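Local structure of putative carboxymuconolactone decarboxylase (Burkholderia xenovorans, 2QEU) at residues B[13-25]-B[40-54]. The protein is a putative carboxymuconolactone decarboxylase of the AhpD-like clan, possibly with peroxiredoxin-type activity, though its actual reaction is not established. Sequence-based numbering, arbitrary orientation.
Sequences ILKQHAAHYESDM and PETFDAYSRMRTTML
Ser-47 OG receives the phenol proton of Tyr-21 OH at 2.8 Å, near the plane of the tyrosine ring, and passes its own proton to Phe-43 O one turn back, so the buried hydroxyl is gripped from both helices. That carbonyl also takes Ser-47 N, which reaches it from the opposite face. Ser-47 CB meanwhile sits squarely over the His-17 ring, 3.3 Å from its centroid, a CH-pi contact. With CG beside the backbone N, His-17 plugs a hole formed by Phe-43, Asp-44, Ser-47 and Arg-48. Both ring nitrogens are engaged: NE2 donates to the anti lone pair of Asp-44 OD1 at 2.5 Å, a short, nearly straight bond (160°), and ND1 meets a water that donates to Thr-51 OG1. In this AhpD-like, all-helical chain the contact joins N-terminal helix 10-25 to helix 40-53, their segment axes approaching to 10.0 Å at 25°; helix 30-38, between them in sequence, packs on Phe-43, Leu-14 and Tyr-21. In an offset edge-to-face pair, the edge of His-17 points toward the face of Phe-43, planes at 90°, while Ile-13 CG2 abuts the phenylalanine rim at CD2, 3.4 Å away. Farther along, the extended Arg-50 lays its guanidinium face beneath Tyr-21 CE1 and sends NH1 to Asp-24 OD2 at 2.8 Å, a salt bridge whose donor arrives from above the carboxylate plane. Asp-24 OD1 is held separately by His-69, and a water joins it to Leu-54 O. Selenomethionine Met-25 flanks the guanidinium edge, SE lying 3.4 Å from Arg-50 NH2, which also binds a citrate, probably from crystallisation, together with Tyr-46 OH.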
ATOM      1  N   ILE B  13      10.307 -13.048  29.732  1.00 27.47           N
ATOM      2  CA  ILE B  13       9.748 -11.903  28.991  1.00 25.81           C
ATOM      3  C   ILE B  13       8.213 -12.023  28.821  1.00 25.45           C
ATOM      4  O   ILE B  13       7.487 -11.026  28.949  1.00 24.35           O
ATOM      5  CB  ILE B  13      10.464 -11.700  27.633  1.00 27.00           C
ATOM      6  CG1 ILE B  13      11.911 -11.233  27.879  1.00 23.19           C
ATOM      7  CG2 ILE B  13       9.696 -10.679  26.748  1.00 14.17           C
ATOM      8  CD1 ILE B  13      12.777 -11.230  26.629  1.00 28.23           C
ATOM      9  N   LEU B  14       7.728 -13.241  28.567  1.00 23.08           N
ATOM     10  CA  LEU B  14       6.284 -13.492  28.507  1.00 21.88           C
ATOM     11  C   LEU B  14       5.609 -13.185  29.838  1.00 22.50           C
ATOM     12  O   LEU B  14       4.549 -12.548  29.878  1.00 23.65           O
ATOM     13  CB  LEU B  14       6.012 -14.943  28.081  1.00 23.54           C
ATOM     14  CG  LEU B  14       6.136 -15.153  26.564  1.00 21.55           C
ATOM     15  CD1 LEU B  14       6.528 -16.591  26.266  1.00 24.70           C
ATOM     16  CD2 LEU B  14       4.843 -14.757  25.858  1.00 18.07           C
ATOM     17  N   LYS B  15       6.236 -13.639  30.924  1.00 19.74           N
ATOM     18  CA  LYS B  15       5.731 -13.358  32.268  1.00 20.89           C
ATOM     19  C   LYS B  15       5.649 -11.839  32.499  1.00 21.23           C
ATOM     20  O   LYS B  15       4.658 -11.341  33.055  1.00 22.50           O
ATOM     21  CB  LYS B  15       6.597 -14.056  33.361  1.00 18.67           C
ATOM     22  N   GLN B  16       6.674 -11.109  32.052  1.00 23.67           N
ATOM     23  CA  GLN B  16       6.709  -9.649  32.195  1.00 26.09           C
ATOM     24  C   GLN B  16       5.490  -8.918  31.602  1.00 24.63           C
ATOM     25  O   GLN B  16       5.050  -7.884  32.128  1.00 24.19           O
ATOM     26  CB  GLN B  16       7.965  -9.072  31.538  1.00 26.63           C
ATOM     27  CG  GLN B  16       9.082  -8.700  32.488  1.00 34.47           C
ATOM     28  CD  GLN B  16      10.172  -7.884  31.797  1.00 34.88           C
ATOM     29  OE1 GLN B  16       9.929  -7.200  30.779  1.00 49.87           O
ATOM     30  NE2 GLN B  16      11.377  -7.943  32.350  1.00 50.80           N
ATOM     31  N   HIS B  17       4.966  -9.430  30.492  1.00 21.37           N
ATOM     32  CA  HIS B  17       3.961  -8.690  29.741  1.00 18.50           C
ATOM     33  C   HIS B  17       2.610  -9.367  29.746  1.00 19.02           C
ATOM     34  O   HIS B  17       1.674  -8.864  29.132  1.00 18.71           O
ATOM     35  CB  HIS B  17       4.452  -8.511  28.312  1.00 16.20           C
ATOM     36  CG  HIS B  17       5.697  -7.692  28.213  1.00 14.72           C
ATOM     37  ND1 HIS B  17       5.726  -6.349  28.539  1.00 19.56           N
ATOM     38  CD2 HIS B  17       6.961  -8.017  27.847  1.00 17.26           C
ATOM     39  CE1 HIS B  17       6.949  -5.878  28.357  1.00 15.54           C
ATOM     40  NE2 HIS B  17       7.714  -6.866  27.926  1.00  9.14           N
ATOM     41  N   ALA B  18       2.488 -10.481  30.460  1.00 17.14           N
ATOM     42  CA  ALA B  18       1.247 -11.255  30.434  1.00 17.97           C
ATOM     43  C   ALA B  18       0.033 -10.447  30.942  1.00 18.45           C
ATOM     44  O   ALA B  18      -1.065 -10.523  30.358  1.00 16.51           O
ATOM     45  CB  ALA B  18       1.401 -12.567  31.226  1.00 17.98           C
ATOM     46  N   ALA B  19       0.234  -9.667  32.006  1.00 18.13           N
ATOM     47  CA  ALA B  19      -0.852  -8.847  32.585  1.00 19.11           C
ATOM     48  C   ALA B  19      -1.373  -7.789  31.586  1.00 19.96           C
ATOM     49  O   ALA B  19      -2.580  -7.519  31.506  1.00 19.89           O
ATOM     50  CB  ALA B  19      -0.386  -8.191  33.873  1.00 17.96           C
ATOM     51  N   HIS B  20      -0.454  -7.201  30.826  1.00 19.98           N
ATOM     52  CA  HIS B  20      -0.819  -6.255  29.774  1.00 20.42           C
ATOM     53  C   HIS B  20      -1.736  -6.899  28.725  1.00 19.66           C
ATOM     54  O   HIS B  20      -2.801  -6.360  28.404  1.00 18.41           O
ATOM     55  CB  HIS B  20       0.429  -5.660  29.082  1.00 22.08           C
ATOM     56  CG  HIS B  20       0.108  -4.925  27.813  1.00 23.06           C
ATOM     57  ND1 HIS B  20      -0.646  -3.769  27.792  1.00 16.01           N
ATOM     58  CD2 HIS B  20       0.407  -5.202  26.522  1.00 21.04           C
ATOM     59  CE1 HIS B  20      -0.784  -3.358  26.543  1.00 16.90           C
ATOM     60  NE2 HIS B  20      -0.150  -4.206  25.752  1.00 20.99           N
ATOM     61  N   TYR B  21      -1.314  -8.041  28.182  1.00 18.48           N
ATOM     62  CA  TYR B  21      -2.077  -8.680  27.111  1.00 17.43           C
ATOM     63  C   TYR B  21      -3.408  -9.261  27.598  1.00 17.69           C
ATOM     64  O   TYR B  21      -4.411  -9.201  26.874  1.00 16.88           O
ATOM     65  CB  TYR B  21      -1.231  -9.718  26.374  1.00 18.42           C
ATOM     66  CG  TYR B  21      -0.135  -9.099  25.530  1.00 17.38           C
ATOM     67  CD1 TYR B  21      -0.451  -8.439  24.353  1.00 18.22           C
ATOM     68  CD2 TYR B  21       1.214  -9.166  25.908  1.00 16.85           C
ATOM     69  CE1 TYR B  21       0.518  -7.862  23.580  1.00 15.46           C
ATOM     70  CE2 TYR B  21       2.213  -8.599  25.125  1.00 13.16           C
ATOM     71  CZ  TYR B  21       1.850  -7.942  23.933  1.00 17.51           C
ATOM     72  OH  TYR B  21       2.774  -7.335  23.076  1.00 15.36           O
ATOM     73  N   GLU B  22      -3.448  -9.795  28.819  0.50 18.15           N
ATOM     74  CA  GLU B  22      -4.715 -10.293  29.328  0.50 19.18           C
ATOM     75  C   GLU B  22      -5.696  -9.140  29.520  0.50 18.53           C
ATOM     76  O   GLU B  22      -6.866  -9.245  29.147  0.50 20.25           O
ATOM     77  CB  GLU B  22      -4.524 -11.058  30.639  0.50 20.43           C
ATOM     78  CG  GLU B  22      -3.726 -12.367  30.489  0.50 26.94           C
ATOM     79  CD  GLU B  22      -4.416 -13.428  29.639  0.50 23.22           C
ATOM     80  OE1 GLU B  22      -5.638 -13.331  29.404  0.50 36.33           O
ATOM     81  OE2 GLU B  22      -3.729 -14.374  29.221  0.50 24.38           O
ATOM     82  N   SER B  23      -5.204  -8.035  30.079  1.00 16.48           N
ATOM     83  CA  SER B  23      -6.027  -6.871  30.362  1.00 18.24           C
ATOM     84  C   SER B  23      -6.513  -6.216  29.085  1.00 18.95           C
ATOM     85  O   SER B  23      -7.714  -5.984  28.887  1.00 19.21           O
ATOM     86  CB  SER B  23      -5.202  -5.866  31.160  1.00 19.45           C
ATOM     87  OG  SER B  23      -5.954  -4.708  31.449  1.00 30.60           O
ATOM     88  N   ASP B  24      -5.565  -5.974  28.196  1.00 16.42           N
ATOM     89  CA  ASP B  24      -5.862  -5.223  26.992  1.00 17.83           C
ATOM     90  C   ASP B  24      -6.596  -6.039  25.953  1.00 18.11           C
ATOM     91  O   ASP B  24      -7.575  -5.537  25.340  1.00 16.28           O
ATOM     92  CB  ASP B  24      -4.586  -4.688  26.374  1.00 15.89           C
ATOM     93  CG  ASP B  24      -4.881  -3.689  25.287  1.00 16.78           C
ATOM     94  OD1 ASP B  24      -5.536  -2.648  25.613  1.00 11.64           O
ATOM     95  OD2 ASP B  24      -4.474  -3.987  24.147  1.00 16.01           O
HETATM   96  N   MSE B  25      -6.120  -7.278  25.764  1.00 16.06           N
HETATM   97  CA  MSE B  25      -6.544  -8.151  24.659  1.00 17.10           C
HETATM   98  C   MSE B  25      -7.213  -9.469  25.025  1.00 17.90           C
HETATM   99  O   MSE B  25      -7.670 -10.194  24.129  1.00 22.11           O
HETATM  100  CB  MSE B  25      -5.336  -8.445  23.729  1.00 17.30           C
HETATM  101  CG  MSE B  25      -4.692  -7.196  23.157  1.00 18.81           C
HETATM  102 SE   MSE B  25      -5.761  -6.468  21.663  0.75 18.57          SE
HETATM  103  CE  MSE B  25      -5.066  -7.582  20.217  1.00 15.21           C
ATOM    104  N   PRO B  40      12.759 -12.964  21.212  1.00  9.45           N
ATOM    105  CA  PRO B  40      12.240 -12.522  22.527  1.00  9.39           C
ATOM    106  C   PRO B  40      12.639 -11.071  22.939  1.00  9.46           C
ATOM    107  O   PRO B  40      11.828 -10.357  23.585  1.00 11.35           O
ATOM    108  CB  PRO B  40      12.812 -13.554  23.498  1.00 12.20           C
ATOM    109  CG  PRO B  40      13.980 -14.106  22.811  1.00 13.75           C
ATOM    110  CD  PRO B  40      13.705 -14.089  21.353  1.00  8.34           C
ATOM    111  N   GLU B  41      13.831 -10.622  22.531  1.00  8.32           N
ATOM    112  CA  GLU B  41      14.219  -9.226  22.780  1.00 12.89           C
ATOM    113  C   GLU B  41      13.366  -8.240  22.003  1.00 12.90           C
ATOM    114  O   GLU B  41      13.032  -7.177  22.503  1.00 12.77           O
ATOM    115  CB  GLU B  41      15.687  -8.963  22.452  1.00 13.67           C
ATOM    116  CG  GLU B  41      16.677  -9.775  23.230  1.00 18.91           C
ATOM    117  CD  GLU B  41      18.143  -9.395  22.958  1.00 22.33           C
ATOM    118  OE1 GLU B  41      18.502  -8.870  21.869  1.00 33.23           O
ATOM    119  OE2 GLU B  41      18.964  -9.638  23.859  1.00 36.61           O
ATOM    120  N   THR B  42      13.031  -8.577  20.759  1.00 10.71           N
ATOM    121  CA  THR B  42      12.082  -7.756  19.963  1.00 10.27           C
ATOM    122  C   THR B  42      10.687  -7.766  20.564  1.00 10.30           C
ATOM    123  O   THR B  42      10.062  -6.716  20.681  1.00 11.05           O
ATOM    124  CB  THR B  42      12.068  -8.136  18.440  1.00 11.93           C
ATOM    125  OG1 THR B  42      13.270  -7.638  17.847  1.00 15.86           O
ATOM    126  CG2 THR B  42      10.824  -7.551  17.695  1.00 12.80           C
ATOM    127  N   PHE B  43      10.221  -8.934  20.996  1.00  8.46           N
ATOM    128  CA  PHE B  43       8.923  -9.045  21.622  1.00  8.71           C
ATOM    129  C   PHE B  43       8.876  -8.175  22.893  1.00  8.75           C
ATOM    130  O   PHE B  43       7.897  -7.498  23.116  1.00  9.10           O
ATOM    131  CB  PHE B  43       8.586 -10.517  21.936  1.00  9.47           C
ATOM    132  CG  PHE B  43       7.364 -10.697  22.814  1.00  8.02           C
ATOM    133  CD1 PHE B  43       6.085 -10.555  22.303  1.00 12.50           C
ATOM    134  CD2 PHE B  43       7.508 -11.020  24.164  1.00 12.05           C
ATOM    135  CE1 PHE B  43       4.973 -10.699  23.101  1.00 11.52           C
ATOM    136  CE2 PHE B  43       6.400 -11.159  24.973  1.00 18.05           C
ATOM    137  CZ  PHE B  43       5.127 -11.001  24.452  1.00 12.80           C
ATOM    138  N   ASP B  44       9.952  -8.170  23.684  1.00 10.53           N
ATOM    139  CA  ASP B  44       9.997  -7.393  24.942  1.00 10.08           C
ATOM    140  C   ASP B  44       9.888  -5.893  24.634  1.00 11.52           C
ATOM    141  O   ASP B  44       9.029  -5.230  25.185  1.00 10.49           O
ATOM    142  CB  ASP B  44      11.262  -7.712  25.767  1.00 11.78           C
ATOM    143  CG  ASP B  44      11.273  -7.011  27.128  1.00 15.23           C
ATOM    144  OD1 ASP B  44      10.218  -6.905  27.811  1.00 20.09           O
ATOM    145  OD2 ASP B  44      12.368  -6.588  27.525  1.00 24.18           O
ATOM    146  N   ALA B  45      10.721  -5.380  23.720  1.00 11.35           N
ATOM    147  CA  ALA B  45      10.731  -3.937  23.396  1.00 12.33           C
ATOM    148  C   ALA B  45       9.398  -3.502  22.795  1.00 14.18           C
ATOM    149  O   ALA B  45       8.811  -2.504  23.201  1.00 11.56           O
ATOM    150  CB  ALA B  45      11.875  -3.589  22.468  1.00 11.07           C
ATOM    151  N   TYR B  46       8.900  -4.295  21.860  1.00 13.47           N
ATOM    152  CA  TYR B  46       7.576  -4.085  21.262  1.00 11.77           C
ATOM    153  C   TYR B  46       6.486  -4.078  22.316  1.00 10.65           C
ATOM    154  O   TYR B  46       5.611  -3.222  22.278  1.00 10.13           O
ATOM    155  CB  TYR B  46       7.269  -5.149  20.215  1.00 13.93           C
ATOM    156  CG  TYR B  46       5.916  -4.962  19.612  1.00  9.77           C
ATOM    157  CD1 TYR B  46       5.710  -3.981  18.642  1.00 15.79           C
ATOM    158  CD2 TYR B  46       4.824  -5.705  20.053  1.00 14.92           C
ATOM    159  CE1 TYR B  46       4.474  -3.777  18.107  1.00 13.03           C
ATOM    160  CE2 TYR B  46       3.567  -5.509  19.497  1.00 11.21           C
ATOM    161  CZ  TYR B  46       3.404  -4.534  18.535  1.00 15.78           C
ATOM    162  OH  TYR B  46       2.178  -4.328  17.965  1.00 16.60           O
ATOM    163  N   SER B  47       6.554  -4.982  23.293  1.00  9.77           N
ATOM    164  CA  SER B  47       5.502  -5.038  24.331  1.00 12.01           C
ATOM    165  C   SER B  47       5.560  -3.805  25.238  1.00 10.28           C
ATOM    166  O   SER B  47       4.516  -3.275  25.644  1.00 11.21           O
ATOM    167  CB  SER B  47       5.551  -6.346  25.109  1.00 11.05           C
ATOM    168  OG  SER B  47       5.361  -7.432  24.204  1.00 13.30           O
ATOM    169  N   ARG B  48       6.767  -3.307  25.482  1.00 10.60           N
ATOM    170  CA  ARG B  48       6.909  -2.092  26.259  1.00 12.34           C
ATOM    171  C   ARG B  48       6.287  -0.914  25.509  1.00 10.78           C
ATOM    172  O   ARG B  48       5.633  -0.075  26.148  1.00 10.98           O
ATOM    173  CB  ARG B  48       8.365  -1.743  26.515  1.00  8.85           C
ATOM    174  CG  ARG B  48       9.116  -2.605  27.496  1.00 16.00           C
ATOM    175  CD  ARG B  48      10.586  -2.334  27.326  1.00 25.58           C
ATOM    176  NE  ARG B  48      11.328  -3.238  28.165  1.00 27.70           N
ATOM    177  CZ  ARG B  48      11.715  -2.946  29.403  1.00 36.01           C
ATOM    178  NH1 ARG B  48      11.471  -1.742  29.943  1.00 28.23           N
ATOM    179  NH2 ARG B  48      12.375  -3.862  30.093  1.00 40.15           N
HETATM  180  N   MSE B  49       6.523  -0.845  24.193  1.00 11.90           N
HETATM  181  CA  MSE B  49       5.980   0.217  23.366  1.00 11.41           C
HETATM  182  C   MSE B  49       4.465   0.140  23.383  1.00  9.26           C
HETATM  183  O   MSE B  49       3.772   1.144  23.588  1.00  9.88           O
HETATM  184  CB  MSE B  49       6.500   0.121  21.927  1.00 13.55           C
HETATM  185  CG  MSE B  49       6.220   1.366  21.083  1.00 10.90           C
HETATM  186 SE   MSE B  49       6.993   1.207  19.313  0.75 14.82          SE
HETATM  187  CE  MSE B  49       5.793  -0.151  18.689  1.00 11.22           C
ATOM    188  N   ARG B  50       3.945  -1.068  23.198  1.00 10.40           N
ATOM    189  CA  ARG B  50       2.490  -1.307  23.169  1.00 12.85           C
ATOM    190  C   ARG B  50       1.825  -0.901  24.477  1.00 13.66           C
ATOM    191  O   ARG B  50       0.736  -0.346  24.500  1.00 14.53           O
ATOM    192  CB  ARG B  50       2.238  -2.804  22.971  1.00 15.25           C
ATOM    193  CG  ARG B  50       0.909  -3.119  22.412  1.00 15.33           C
ATOM    194  CD  ARG B  50       0.713  -4.599  22.347  1.00 19.49           C
ATOM    195  NE  ARG B  50      -0.480  -4.872  21.569  1.00 19.93           N
ATOM    196  CZ  ARG B  50      -1.709  -4.887  22.070  1.00 14.19           C
ATOM    197  NH1 ARG B  50      -1.933  -4.716  23.371  1.00 15.56           N
ATOM    198  NH2 ARG B  50      -2.722  -5.094  21.255  1.00 17.10           N
ATOM    199  N   THR B  51       2.508  -1.215  25.568  1.00 13.55           N
ATOM    200  CA  THR B  51       2.002  -0.949  26.904  1.00 12.02           C
ATOM    201  C   THR B  51       1.804   0.533  27.151  1.00 13.93           C
ATOM    202  O   THR B  51       0.760   0.924  27.704  1.00 13.32           O
ATOM    203  CB  THR B  51       2.923  -1.578  27.967  1.00 11.65           C
ATOM    204  OG1 THR B  51       2.990  -2.984  27.703  1.00 15.06           O
ATOM    205  CG2 THR B  51       2.403  -1.317  29.341  1.00 10.31           C
ATOM    206  N   THR B  52       2.772   1.352  26.731  1.00  9.84           N
ATOM    207  CA  THR B  52       2.625   2.811  26.841  1.00 11.40           C
ATOM    208  C   THR B  52       1.526   3.306  25.874  1.00 11.17           C
ATOM    209  O   THR B  52       0.610   4.072  26.260  1.00 11.99           O
ATOM    210  CB  THR B  52       3.961   3.566  26.652  1.00 15.44           C
ATOM    211  OG1 THR B  52       3.728   4.977  26.757  1.00 17.04           O
ATOM    212  CG2 THR B  52       4.574   3.292  25.336  1.00 13.88           C
HETATM  213  N   MSE B  53       1.555   2.802  24.645  1.00  8.98           N
HETATM  214  CA  MSE B  53       0.603   3.309  23.648  1.00  8.71           C
HETATM  215  C   MSE B  53      -0.850   3.024  24.010  1.00 10.24           C
HETATM  216  O   MSE B  53      -1.712   3.852  23.759  1.00  8.67           O
HETATM  217  CB  MSE B  53       0.897   2.717  22.298  1.00  8.52           C
HETATM  218  CG  MSE B  53       2.113   3.320  21.633  1.00  7.18           C
HETATM  219 SE   MSE B  53       2.391   2.340  19.965  0.75 13.62          SE
HETATM  220  CE  MSE B  53       3.800   3.378  19.215  1.00 11.02           C
ATOM    221  N   LEU B  54      -1.094   1.892  24.670  1.00  9.72           N
ATOM    222  CA  LEU B  54      -2.442   1.450  24.988  1.00  8.68           C
ATOM    223  C   LEU B  54      -2.775   1.638  26.492  1.00 10.39           C
ATOM    224  O   LEU B  54      -3.725   1.057  27.037  1.00  9.26           O
ATOM    225  CB  LEU B  54      -2.607   0.001  24.512  1.00 11.87           C
ATOM    226  CG  LEU B  54      -2.827  -0.119  23.020  1.00 11.58           C
ATOM    227  CD1 LEU B  54      -2.702  -1.565  22.491  1.00 13.01           C
ATOM    228  CD2 LEU B  54      -4.183   0.484  22.626  1.00 12.82           C
TER
HETATM  229  O   HOH W   1       4.052  -4.725  29.624  1.00 31.47           O
HETATM  230  O   HOH W   2      -4.722  -1.314  27.783  1.00 21.31           O